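Local coordinates for neutral ceramidase (Pseudomonas aeruginosa, PDB 2ZXC), which hydrolyses the N-acyl linkage of ceramides to give sphingosine and free fatty acid, and also catalyses the reverse synthesis, at residues V542-G547 and G634-F639. Numbering follows the deposited sequence.
Sequences VAFVTG and GSTRSF
Phe544 reaches across from one sheet to meet the backbone of Gly634 and Ser635 and the methyl of Thr636 on the other, and Val542 touches that methyl too, entirely by van der Waals contact. The outer end of the Phe544 ring does most of the touching. Phe544 CE1 lies 3.4 Å from Gly634 C, an oblique approach, while Ser635 N sits at the ring edge near its plane, 3.7 Å from Phe544 CE1. With CG anti to the carbonyl carbon, chi1 -65° carries the ring's CE1-CZ end up to the backbone at Gly634, where there is no side chain in its way. The adjoining atom, Phe544 CZ, comes within 3.4 Å of Thr636 CG2, the two side chains crossing at about a right angle.

That same methyl faces the isopropyl group of Val542, whose CG2 is 3.9 Å from Thr636 CG2; the two residues approach tip to tip. Thr636 thus divides its work: the methyl goes to the hydrophobic interface, and the hydroxyl turns to polar partners in its own layer. Thr636 OG1 bonds to Arg637 O at 2.9 Å, tilted 25° from the carbonyl plane, and is also hydrogen-bonded to Ile615 N, so this buried oxygen is satisfied.

Within their own sheet Val542 and Phe544 are backbone-paired with Ile600 and Ala598; from the opposing sheet His617 also meets the Phe544 ring. Val542 and Phe544 point toward the other strand and Ala543 away, while Thr636 points back and Ser635 away. This is the packing of two facing sheets in a beta sandwich, consistent with an immunoglobulin-like fold given the domain's E-set relationship.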
loop_
_atom_site.group_PDB
_atom_site.type_symbol
_atom_site.label_atom_id
_atom_site.label_comp_id
_atom_site.label_asym_id
_atom_site.label_seq_id
_atom_site.Cartn_x
_atom_site.Cartn_y
_atom_site.Cartn_z
ATOM N N VAL A 542 -24.725 9.600 13.437
ATOM C CA VAL A 542 -25.707 8.651 13.928
ATOM C C VAL A 542 -24.982 7.472 14.588
ATOM O O VAL A 542 -23.821 7.214 14.273
ATOM C CB VAL A 542 -26.577 8.187 12.741
ATOM C CG1 VAL A 542 -27.118 6.807 12.985
ATOM C CG2 VAL A 542 -27.708 9.188 12.516
ATOM N N ALA A 543 -25.648 6.764 15.502
ATOM C CA ALA A 543 -25.015 5.631 16.190
ATOM C C ALA A 543 -25.930 4.424 16.379
ATOM O O ALA A 543 -27.140 4.566 16.574
ATOM C CB ALA A 543 -24.470 6.080 17.537
ATOM N N PHE A 544 -25.331 3.237 16.341
ATOM C CA PHE A 544 -26.069 1.982 16.477
ATOM C C PHE A 544 -25.434 1.012 17.464
ATOM O O PHE A 544 -24.241 1.091 17.757
ATOM C CB PHE A 544 -26.126 1.246 15.132
ATOM C CG PHE A 544 -26.891 1.959 14.063
ATOM C CD1 PHE A 544 -28.211 1.614 13.793
ATOM C CD2 PHE A 544 -26.280 2.940 13.290
ATOM C CE1 PHE A 544 -28.911 2.235 12.761
ATOM C CE2 PHE A 544 -26.971 3.566 12.257
ATOM C CZ PHE A 544 -28.290 3.211 11.991
ATOM N N VAL A 545 -26.248 0.087 17.960
ATOM C CA VAL A 545 -25.774 -0.959 18.844
ATOM C C VAL A 545 -25.239 -1.960 17.823
ATOM O O VAL A 545 -25.956 -2.351 16.897
ATOM C CB VAL A 545 -26.931 -1.598 19.631
ATOM C CG1 VAL A 545 -26.438 -2.839 20.365
ATOM C CG2 VAL A 545 -27.512 -0.572 20.615
ATOM N N THR A 546 -23.983 -2.365 17.970
ATOM C CA THR A 546 -23.403 -3.286 17.003
ATOM C C THR A 546 -22.584 -4.419 17.597
ATOM O O THR A 546 -22.532 -4.602 18.805
ATOM C CB THR A 546 -22.487 -2.530 16.022
ATOM O OG1 THR A 546 -23.112 -1.300 15.644
ATOM C CG2 THR A 546 -22.249 -3.347 14.780
ATOM N N GLY A 547 -21.954 -5.174 16.702
ATOM C CA GLY A 547 -21.094 -6.275 17.074
ATOM C C GLY A 547 -19.717 -5.982 16.506
ATOM O O GLY A 547 -19.566 -5.108 15.652
ATOM N N GLY A 634 -29.584 -1.926 11.387
ATOM C CA GLY A 634 -30.696 -1.071 11.719
ATOM C C GLY A 634 -30.703 0.103 10.772
ATOM O O GLY A 634 -29.748 0.327 10.028
ATOM N N SER A 635 -31.793 0.852 10.804
ATOM C CA SER A 635 -31.946 2.019 9.959
ATOM C C SER A 635 -32.483 3.135 10.828
ATOM O O SER A 635 -33.391 2.917 11.624
ATOM C CB SER A 635 -32.928 1.721 8.819
ATOM O OG SER A 635 -32.422 0.713 7.958
ATOM N N THR A 636 -31.912 4.323 10.690
ATOM C CA THR A 636 -32.369 5.467 11.460
ATOM C C THR A 636 -33.676 5.965 10.855
ATOM O O THR A 636 -34.109 5.490 9.802
ATOM C CB THR A 636 -31.374 6.633 11.391
ATOM O OG1 THR A 636 -31.349 7.159 10.055
ATOM C CG2 THR A 636 -29.989 6.170 11.770
ATOM N N ARG A 637 -34.303 6.920 11.527
ATOM C CA ARG A 637 -35.524 7.510 11.011
ATOM C C ARG A 637 -35.012 8.416 9.903
ATOM O O ARG A 637 -33.802 8.633 9.792
ATOM C CB ARG A 637 -36.205 8.346 12.083
ATOM C CG ARG A 637 -35.358 9.502 12.566
ATOM C CD ARG A 637 -36.002 10.185 13.747
ATOM N NE ARG A 637 -35.192 11.297 14.223
ATOM C CZ ARG A 637 -35.371 11.895 15.394
ATOM N NH1 ARG A 637 -36.336 11.484 16.205
ATOM N NH2 ARG A 637 -34.579 12.893 15.758
ATOM N N SER A 638 -35.912 8.950 9.090
ATOM C CA SER A 638 -35.493 9.818 7.999
ATOM C C SER A 638 -35.262 11.251 8.451
ATOM O O SER A 638 -35.917 11.740 9.372
ATOM C CB SER A 638 -36.537 9.816 6.877
ATOM O OG SER A 638 -37.678 10.580 7.232
ATOM N N PHE A 639 -34.301 11.910 7.813
ATOM C CA PHE A 639 -34.009 13.304 8.097
ATOM C C PHE A 639 -34.074 14.030 6.766
ATOM O O PHE A 639 -34.011 13.407 5.711
ATOM C CB PHE A 639 -32.631 13.489 8.749
ATOM C CG PHE A 639 -31.485 12.926 7.957
ATOM C CD1 PHE A 639 -31.164 11.577 8.033
ATOM C CD2 PHE A 639 -30.698 13.754 7.166
ATOM C CE1 PHE A 639 -30.071 11.058 7.337
ATOM C CE2 PHE A 639 -29.604 13.249 6.466
ATOM C CZ PHE A 639 -29.289 11.898 6.553
#